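Local coordinates for YkuI protein (Bacillus subtilis, PDB 2BAS), which binds the second messenger cyclic di-GMP through its EAL domain and is probably a phosphodiesterase that cleaves it, at residues 99-104 / 262-267; 252-257 / 273-278. All blocks are in the same frame, centred on the assembly; numbering follows the deposited sequence.

Taken from the N terminus, the chain first reaches residues 99-104, at the end of helix 82-100 of the EAL barrel. It then passes through most of the barrel strands to 252-257, just after strand 249-252, and next to 262-267, which closes contact 1 across 157 intervening residues. Helix 271-311 follows, and its residues 273-278 fold back on 252-257 to close contact 2 over only 15. The segments alternate, so the two closures cross rather than nest. Contact 1 ties an early barrel helix to the connector before helix 271-311; contact 2 ties that helix to the last strand's exit. Their centres lie 20 Å apart, their nearest atoms about 7 Å.

Contact 1. Residues 99-104 / 262-267; sequences RFLEAD and ETFLER
Phe264 points its ring at Arg99 and Phe100 of helix 82-100 and at Ala103 of the loop that follows. Its CZ stands over the centre of the Phe100 ring, 3.7 Å above the plane; the rings are oblique, their planes at 48°, and the side chains cross at about a right angle. Ala103 CB lies 3.6 Å from Phe264 CD1. Arg99 runs past the ring in the opposite direction: with CG anti to the backbone N (chi1 177°) and bends at chi2 and chi3, its CG lies 3.6 Å from Phe264 CE1 and its NH2 3.4 Å from Phe264 CD1. The guanidinium is tilted 53° from the ring and has Thr263 CG2 at its edge. Tyr56 of strand 53-64 stacks on Phe264 and Tyr42 of strand 38-47 meets it edge-to-face, so the loop before helix 271-311 is packed against the barrel. With an alanine in place of Arg99, the Phe264 ring would probably lose its cover along CD1 and CE1. Asp104 OD1 makes a long salt bridge to Arg267 NH1 (3.9 Å), whose stronger partner is Asp106. No hydrogen bond joins the segments, so the contact rests mainly on packing round one phenylalanine, the long Asp104-Arg267 pair probably adding little.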
ATOM      1  N   ARG A  99     -36.402   8.076  13.357  1.00 67.77           N
ATOM      2  CA  ARG A  99     -35.816   9.364  13.731  1.00 67.29           C
ATOM      3  C   ARG A  99     -35.255  10.094  12.513  1.00 68.32           C
ATOM      4  O   ARG A  99     -35.484  11.296  12.358  1.00 69.60           O
ATOM      5  CB  ARG A  99     -34.755   9.194  14.827  1.00 67.09           C
ATOM      6  CG  ARG A  99     -34.026  10.466  15.245  1.00 65.89           C
ATOM      7  CD  ARG A  99     -34.949  11.518  15.841  1.00 67.63           C
ATOM      8  NE  ARG A  99     -34.507  12.872  15.490  1.00 71.57           N
ATOM      9  CZ  ARG A  99     -33.887  13.717  16.314  1.00 72.19           C
ATOM     10  NH1 ARG A  99     -33.634  13.375  17.574  1.00 73.00           N
ATOM     11  NH2 ARG A  99     -33.528  14.918  15.878  1.00 68.03           N
ATOM     12  N   PHE A 100     -34.543   9.362  11.650  1.00 67.99           N
ATOM     13  CA  PHE A 100     -34.007   9.916  10.399  1.00 66.86           C
ATOM     14  C   PHE A 100     -35.089  10.497   9.479  1.00 67.50           C
ATOM     15  O   PHE A 100     -34.878  11.547   8.864  1.00 67.54           O
ATOM     16  CB  PHE A 100     -33.171   8.879   9.636  1.00 66.89           C
ATOM     17  CG  PHE A 100     -31.751   8.749  10.129  1.00 65.62           C
ATOM     18  CD1 PHE A 100     -31.368   7.677  10.927  1.00 66.55           C
ATOM     19  CD2 PHE A 100     -30.792   9.696   9.789  1.00 65.85           C
ATOM     20  CE1 PHE A 100     -30.047   7.551  11.383  1.00 65.88           C
ATOM     21  CE2 PHE A 100     -29.470   9.578  10.237  1.00 63.73           C
ATOM     22  CZ  PHE A 100     -29.101   8.505  11.034  1.00 65.14           C
ATOM     23  N   LEU A 101     -36.243   9.828   9.396  1.00 67.93           N
ATOM     24  CA  LEU A 101     -37.369  10.301   8.577  1.00 67.74           C
ATOM     25  C   LEU A 101     -37.824  11.725   8.932  1.00 68.13           C
ATOM     26  O   LEU A 101     -38.560  12.352   8.170  1.00 66.89           O
ATOM     27  CB  LEU A 101     -38.569   9.346   8.672  1.00 68.30           C
ATOM     28  CG  LEU A 101     -38.720   8.078   7.823  1.00 68.08           C
ATOM     29  CD1 LEU A 101     -40.029   7.388   8.192  1.00 67.09           C
ATOM     30  CD2 LEU A 101     -38.691   8.367   6.330  1.00 67.31           C
ATOM     31  N   GLU A 102     -37.383  12.221  10.090  1.00 68.48           N
ATOM     32  CA  GLU A 102     -37.721  13.566  10.553  1.00 68.65           C
ATOM     33  C   GLU A 102     -36.616  14.579  10.259  1.00 68.04           C
ATOM     34  O   GLU A 102     -36.891  15.754  10.029  1.00 68.91           O
ATOM     35  CB  GLU A 102     -38.036  13.568  12.055  1.00 69.01           C
ATOM     36  CG  GLU A 102     -39.120  12.577  12.499  1.00 70.30           C
ATOM     37  CD  GLU A 102     -40.465  12.783  11.811  1.00 73.80           C
ATOM     38  OE1 GLU A 102     -40.968  13.932  11.770  1.00 74.07           O
ATOM     39  OE2 GLU A 102     -41.030  11.780  11.326  1.00 74.35           O
ATOM     40  N   ALA A 103     -35.370  14.120  10.260  1.00 67.98           N
ATOM     41  CA  ALA A 103     -34.223  15.004  10.043  1.00 67.72           C
ATOM     42  C   ALA A 103     -33.937  15.309   8.568  1.00 67.13           C
ATOM     43  O   ALA A 103     -34.743  15.012   7.689  1.00 66.39           O
ATOM     44  CB  ALA A 103     -32.994  14.430  10.715  1.00 68.05           C
ATOM     45  N   ASP A 104     -32.768  15.892   8.318  1.00 67.67           N
ATOM     46  CA  ASP A 104     -32.339  16.306   6.982  1.00 68.28           C
ATOM     47  C   ASP A 104     -32.230  15.129   6.010  1.00 68.16           C
ATOM     48  O   ASP A 104     -31.696  14.073   6.355  1.00 67.97           O
ATOM     49  CB  ASP A 104     -31.003  17.048   7.073  1.00 68.99           C
ATOM     50  CG  ASP A 104     -31.010  18.155   8.126  1.00 71.11           C
ATOM     51  OD1 ASP A 104     -30.283  19.152   7.936  1.00 75.64           O
ATOM     52  OD2 ASP A 104     -31.738  18.039   9.138  1.00 72.73           O
ATOM     53  N   GLU A 262     -28.388  10.923  22.231  1.00 65.16           N
ATOM     54  CA  GLU A 262     -29.670  10.432  21.763  1.00 65.25           C
ATOM     55  C   GLU A 262     -30.335  11.370  20.760  1.00 64.67           C
ATOM     56  O   GLU A 262     -31.389  11.038  20.202  1.00 64.64           O
ATOM     57  CB  GLU A 262     -30.602  10.185  22.956  1.00 66.14           C
ATOM     58  CG  GLU A 262     -30.868  11.406  23.854  1.00 70.40           C
ATOM     59  CD  GLU A 262     -29.830  11.614  24.965  1.00 74.65           C
ATOM     60  OE1 GLU A 262     -28.601  11.526  24.702  1.00 71.68           O
ATOM     61  OE2 GLU A 262     -30.261  11.887  26.113  1.00 77.23           O
ATOM     62  N   THR A 263     -29.720  12.534  20.529  1.00 64.76           N
ATOM     63  CA  THR A 263     -30.327  13.550  19.668  1.00 65.34           C
ATOM     64  C   THR A 263     -29.379  14.073  18.592  1.00 64.56           C
ATOM     65  O   THR A 263     -28.178  14.224  18.825  1.00 64.63           O
ATOM     66  CB  THR A 263     -30.848  14.759  20.488  1.00 65.49           C
ATOM     67  OG1 THR A 263     -31.354  14.312  21.754  1.00 68.28           O
ATOM     68  CG2 THR A 263     -31.959  15.487  19.733  1.00 66.41           C
ATOM     69  N   PHE A 264     -29.936  14.353  17.417  1.00 63.47           N
ATOM     70  CA  PHE A 264     -29.179  14.961  16.343  1.00 63.00           C
ATOM     71  C   PHE A 264     -28.751  16.370  16.730  1.00 63.07           C
ATOM     72  O   PHE A 264     -29.453  17.072  17.461  1.00 63.90           O
ATOM     73  CB  PHE A 264     -29.970  14.970  15.034  1.00 62.79           C
ATOM     74  CG  PHE A 264     -30.231  13.600  14.468  1.00 63.35           C
ATOM     75  CD1 PHE A 264     -31.365  13.359  13.709  1.00 64.96           C
ATOM     76  CD2 PHE A 264     -29.358  12.544  14.707  1.00 64.80           C
ATOM     77  CE1 PHE A 264     -31.617  12.095  13.178  1.00 64.27           C
ATOM     78  CE2 PHE A 264     -29.611  11.281  14.190  1.00 63.34           C
ATOM     79  CZ  PHE A 264     -30.741  11.058  13.422  1.00 62.37           C
ATOM     80  N   LEU A 265     -27.583  16.757  16.236  1.00 62.85           N
ATOM     81  CA  LEU A 265     -26.972  18.034  16.548  1.00 62.18           C
ATOM     82  C   LEU A 265     -27.230  19.006  15.419  1.00 61.59           C
ATOM     83  O   LEU A 265     -27.722  18.615  14.360  1.00 62.70           O
ATOM     84  CB  LEU A 265     -25.459  17.843  16.696  1.00 62.50           C
ATOM     85  CG  LEU A 265     -24.953  16.763  17.654  1.00 60.98           C
ATOM     86  CD1 LEU A 265     -23.478  16.566  17.462  1.00 60.83           C
ATOM     87  CD2 LEU A 265     -25.268  17.128  19.108  1.00 66.36           C
ATOM     88  N   GLU A 266     -26.899  20.273  15.645  1.00 60.07           N
ATOM     89  CA  GLU A 266     -26.893  21.264  14.575  1.00 60.30           C
ATOM     90  C   GLU A 266     -25.821  20.817  13.579  1.00 59.72           C
ATOM     91  O   GLU A 266     -24.750  20.349  13.971  1.00 59.46           O
ATOM     92  CB  GLU A 266     -26.567  22.657  15.127  1.00 60.50           C
ATOM     93  CG  GLU A 266     -27.592  23.216  16.125  1.00 63.37           C
ATOM     94  CD  GLU A 266     -27.745  22.361  17.390  1.00 69.29           C
ATOM     95  OE1 GLU A 266     -26.749  21.660  17.760  1.00 72.46           O
ATOM     96  OE2 GLU A 266     -28.862  22.387  18.007  1.00 63.50           O
ATOM     97  N   ARG A 267     -26.110  20.937  12.290  1.00 58.46           N
ATOM     98  CA  ARG A 267     -25.192  20.433  11.277  1.00 57.23           C
ATOM     99  C   ARG A 267     -23.853  21.174  11.201  1.00 58.07           C
ATOM    100  O   ARG A 267     -22.861  20.631  10.703  1.00 57.87           O
ATOM    101  CB  ARG A 267     -25.892  20.293   9.929  1.00 55.98           C
ATOM    102  CG  ARG A 267     -26.891  19.139   9.966  1.00 56.79           C
ATOM    103  CD  ARG A 267     -27.243  18.600   8.605  1.00 52.08           C
ATOM    104  NE  ARG A 267     -26.081  18.070   7.904  1.00 48.66           N
ATOM    105  CZ  ARG A 267     -26.153  17.441   6.739  1.00 48.52           C
ATOM    106  NH1 ARG A 267     -27.335  17.250   6.170  1.00 48.06           N
ATOM    107  NH2 ARG A 267     -25.050  17.001   6.146  1.00 43.34           N
TER

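Contact 2. Residues 252-257 / 273-278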
ATOM      1  N   PHE A 252     -14.381  11.937   9.855  1.00 68.16           N
ATOM      2  CA  PHE A 252     -13.818  11.769  11.192  1.00 66.62           C
ATOM      3  C   PHE A 252     -14.886  11.505  12.254  1.00 66.79           C
ATOM      4  O   PHE A 252     -15.979  12.076  12.205  1.00 67.75           O
ATOM      5  CB  PHE A 252     -13.040  13.021  11.594  1.00 65.69           C
ATOM      6  CG  PHE A 252     -12.119  13.556  10.530  1.00 68.31           C
ATOM      7  CD1 PHE A 252     -12.546  14.565   9.665  1.00 70.03           C
ATOM      8  CD2 PHE A 252     -10.814  13.088  10.414  1.00 67.26           C
ATOM      9  CE1 PHE A 252     -11.691  15.077   8.690  1.00 70.35           C
ATOM     10  CE2 PHE A 252      -9.945  13.603   9.436  1.00 64.08           C
ATOM     11  CZ  PHE A 252     -10.382  14.588   8.576  1.00 62.13           C
ATOM     12  N   GLN A 253     -14.544  10.680  13.242  1.00 65.51           N
ATOM     13  CA  GLN A 253     -15.469  10.291  14.303  1.00 63.09           C
ATOM     14  C   GLN A 253     -14.726   9.958  15.595  1.00 62.55           C
ATOM     15  O   GLN A 253     -13.689   9.295  15.555  1.00 64.15           O
ATOM     16  CB  GLN A 253     -16.251   9.063  13.841  1.00 63.47           C
ATOM     17  CG  GLN A 253     -17.324   8.555  14.790  1.00 63.67           C
ATOM     18  CD  GLN A 253     -17.941   7.264  14.301  1.00 63.76           C
ATOM     19  OE1 GLN A 253     -17.651   6.808  13.196  1.00 66.61           O
ATOM     20  NE2 GLN A 253     -18.799   6.665  15.119  1.00 65.38           N
ATOM     21  N   GLY A 254     -15.262  10.406  16.731  1.00 60.96           N
ATOM     22  CA  GLY A 254     -14.708  10.088  18.047  1.00 60.30           C
ATOM     23  C   GLY A 254     -15.096  11.013  19.200  1.00 61.06           C
ATOM     24  O   GLY A 254     -15.709  12.078  18.998  1.00 58.48           O
ATOM     25  N   TYR A 255     -14.724  10.603  20.416  1.00 61.98           N
ATOM     26  CA  TYR A 255     -14.935  11.411  21.625  1.00 63.71           C
ATOM     27  C   TYR A 255     -14.385  12.823  21.471  1.00 63.16           C
ATOM     28  O   TYR A 255     -15.033  13.786  21.882  1.00 63.91           O
ATOM     29  CB  TYR A 255     -14.306  10.756  22.863  1.00 65.32           C
ATOM     30  CG  TYR A 255     -14.942   9.447  23.261  1.00 71.07           C
ATOM     31  CD1 TYR A 255     -16.268   9.397  23.707  1.00 76.17           C
ATOM     32  CD2 TYR A 255     -14.221   8.254  23.211  1.00 75.66           C
ATOM     33  CE1 TYR A 255     -16.866   8.184  24.075  1.00 76.64           C
ATOM     34  CE2 TYR A 255     -14.812   7.030  23.577  1.00 75.87           C
ATOM     35  CZ  TYR A 255     -16.131   7.005  24.006  1.00 74.67           C
ATOM     36  OH  TYR A 255     -16.715   5.806  24.370  1.00 74.83           O
ATOM     37  N   TYR A 256     -13.196  12.940  20.878  1.00 62.30           N
ATOM     38  CA  TYR A 256     -12.545  14.240  20.711  1.00 61.80           C
ATOM     39  C   TYR A 256     -13.437  15.209  19.953  1.00 60.98           C
ATOM     40  O   TYR A 256     -13.507  16.383  20.302  1.00 61.12           O
ATOM     41  CB  TYR A 256     -11.174  14.120  20.023  1.00 62.16           C
ATOM     42  CG  TYR A 256     -10.421  15.435  19.980  1.00 62.29           C
ATOM     43  CD1 TYR A 256      -9.817  15.951  21.129  1.00 61.68           C
ATOM     44  CD2 TYR A 256     -10.333  16.172  18.802  1.00 62.37           C
ATOM     45  CE1 TYR A 256      -9.144  17.159  21.105  1.00 62.66           C
ATOM     46  CE2 TYR A 256      -9.654  17.385  18.764  1.00 64.21           C
ATOM     47  CZ  TYR A 256      -9.063  17.873  19.922  1.00 64.62           C
ATOM     48  OH  TYR A 256      -8.389  19.072  19.898  1.00 63.74           O
ATOM     49  N   LEU A 257     -14.127  14.707  18.933  1.00 60.28           N
ATOM     50  CA  LEU A 257     -15.041  15.529  18.156  1.00 60.91           C
ATOM     51  C   LEU A 257     -16.375  15.699  18.875  1.00 61.40           C
ATOM     52  O   LEU A 257     -16.684  16.793  19.341  1.00 61.68           O
ATOM     53  CB  LEU A 257     -15.239  14.962  16.752  1.00 60.56           C
ATOM     54  CG  LEU A 257     -13.975  14.857  15.900  1.00 61.77           C
ATOM     55  CD1 LEU A 257     -14.285  14.155  14.613  1.00 62.40           C
ATOM     56  CD2 LEU A 257     -13.372  16.222  15.623  1.00 63.81           C
ATOM     57  N   ARG A 273     -14.518  25.264  15.480  1.00 63.16           N
ATOM     58  CA  ARG A 273     -13.421  24.591  16.159  1.00 63.53           C
ATOM     59  C   ARG A 273     -12.546  23.838  15.153  1.00 63.71           C
ATOM     60  O   ARG A 273     -11.321  23.939  15.201  1.00 64.59           O
ATOM     61  CB  ARG A 273     -13.963  23.655  17.242  1.00 63.26           C
ATOM     62  CG  ARG A 273     -12.918  22.795  17.925  1.00 64.56           C
ATOM     63  CD  ARG A 273     -13.589  21.789  18.834  1.00 66.28           C
ATOM     64  NE  ARG A 273     -12.722  20.655  19.137  1.00 68.43           N
ATOM     65  CZ  ARG A 273     -13.029  19.678  19.984  1.00 68.75           C
ATOM     66  NH1 ARG A 273     -14.184  19.682  20.634  1.00 67.59           N
ATOM     67  NH2 ARG A 273     -12.173  18.692  20.189  1.00 71.95           N
ATOM     68  N   LEU A 274     -13.182  23.110  14.234  1.00 63.57           N
ATOM     69  CA  LEU A 274     -12.470  22.364  13.189  1.00 63.57           C
ATOM     70  C   LEU A 274     -11.782  23.276  12.168  1.00 63.71           C
ATOM     71  O   LEU A 274     -10.627  23.040  11.819  1.00 64.19           O
ATOM     72  CB  LEU A 274     -13.403  21.371  12.479  1.00 62.55           C
ATOM     73  CG  LEU A 274     -13.902  20.140  13.253  1.00 63.13           C
ATOM     74  CD1 LEU A 274     -14.859  19.292  12.396  1.00 57.74           C
ATOM     75  CD2 LEU A 274     -12.731  19.280  13.742  1.00 63.28           C
ATOM     76  N   LYS A 275     -12.488  24.307  11.703  1.00 63.57           N
ATOM     77  CA  LYS A 275     -11.938  25.260  10.733  1.00 64.38           C
ATOM     78  C   LYS A 275     -10.584  25.831  11.149  1.00 64.15           C
ATOM     79  O   LYS A 275      -9.655  25.870  10.337  1.00 65.08           O
ATOM     80  CB  LYS A 275     -12.924  26.398  10.444  1.00 65.59           C
ATOM     81  CG  LYS A 275     -13.731  26.263   9.146  1.00 67.67           C
ATOM     82  CD  LYS A 275     -13.067  26.972   7.950  1.00 69.85           C
ATOM     83  CE  LYS A 275     -11.937  26.161   7.328  1.00 73.14           C
ATOM     84  NZ  LYS A 275     -11.272  26.870   6.199  1.00 75.38           N
ATOM     85  N   THR A 276     -10.468  26.253  12.405  1.00 63.34           N
ATOM     86  CA  THR A 276      -9.213  26.809  12.910  1.00 63.41           C
ATOM     87  C   THR A 276      -8.208  25.711  13.235  1.00 63.68           C
ATOM     88  O   THR A 276      -7.015  25.865  12.984  1.00 64.13           O
ATOM     89  CB  THR A 276      -9.395  27.712  14.167  1.00 63.73           C
ATOM     90  OG1 THR A 276      -9.586  26.902  15.333  1.00 62.12           O
ATOM     91  CG2 THR A 276     -10.568  28.691  14.001  1.00 63.90           C
ATOM     92  N   GLU A 277      -8.689  24.603  13.789  1.00 63.75           N
ATOM     93  CA  GLU A 277      -7.806  23.503  14.157  1.00 64.46           C
ATOM     94  C   GLU A 277      -7.094  22.922  12.927  1.00 64.10           C
ATOM     95  O   GLU A 277      -5.951  22.460  13.025  1.00 63.31           O
ATOM     96  CB  GLU A 277      -8.568  22.434  14.946  1.00 65.05           C
ATOM     97  CG  GLU A 277      -7.674  21.481  15.740  1.00 67.54           C
ATOM     98  CD  GLU A 277      -8.301  21.020  17.051  1.00 72.94           C
ATOM     99  OE1 GLU A 277      -7.565  20.966  18.061  1.00 75.74           O
ATOM    100  OE2 GLU A 277      -9.522  20.726  17.085  1.00 73.64           O
ATOM    101  N   PHE A 278      -7.759  22.979  11.771  1.00 63.72           N
ATOM    102  CA  PHE A 278      -7.139  22.541  10.524  1.00 64.02           C
ATOM    103  C   PHE A 278      -6.092  23.537  10.017  1.00 65.19           C
ATOM    104  O   PHE A 278      -5.087  23.130   9.426  1.00 66.30           O
ATOM    105  CB  PHE A 278      -8.174  22.235   9.431  1.00 63.05           C
ATOM    106  CG  PHE A 278      -9.021  21.010   9.702  1.00 62.98           C
ATOM    107  CD1 PHE A 278      -8.619  20.040  10.626  1.00 62.95           C
ATOM    108  CD2 PHE A 278     -10.208  20.804   8.997  1.00 63.29           C
ATOM    109  CE1 PHE A 278      -9.403  18.902  10.870  1.00 60.10           C
ATOM    110  CE2 PHE A 278     -10.998  19.669   9.229  1.00 59.22           C
ATOM    111  CZ  PHE A 278     -10.592  18.718  10.166  1.00 59.13           C
TER
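Tyr256 and Arg273 form a cation-pi pair where the turn after strand 249-252, the last strand of the EAL domain's modified TIM barrel, meets the start of long helix 271-311. From CB, the Tyr256 ring is carried toward the helix by a first torsion that sets CG anti to the backbone N (chi1 -174°). CG, CD1 and CD2 then lie beneath Arg273 NH2, which sits 3.1 Å above the ring plane and over its centre. CE1 meets the same nitrogen at 3.5 Å; CE2 and CZ come nearer to it, and CE2 also has Glu277 OE2 at 3.7 Å, at the ring's edge. The guanidinium stands nearly upright on the ring, the planes 86° apart, and the extended Arg273 chain brings NH2 within 2.7 Å of Tyr256 O in a weak hydrogen bond. One nitrogen thus touches both the ring and the backbone of the same tyrosine. Nearby, Leu257 and Leu274 cross at about a right angle, Leu257 CD2 to Leu274 CD2 at 3.6 Å, and Phe252 CE1 approaches Phe278 CZ obliquely; Trp245 stacks on Phe278. On the helix, Lys275 pairs with Asp344 of the second subunit. The tyrosine ends at OH, which donates a hydrogen bond to Glu277 OE1 at 2.8 Å, reaching that oxygen on its syn side, 26° out of the carboxylate plane.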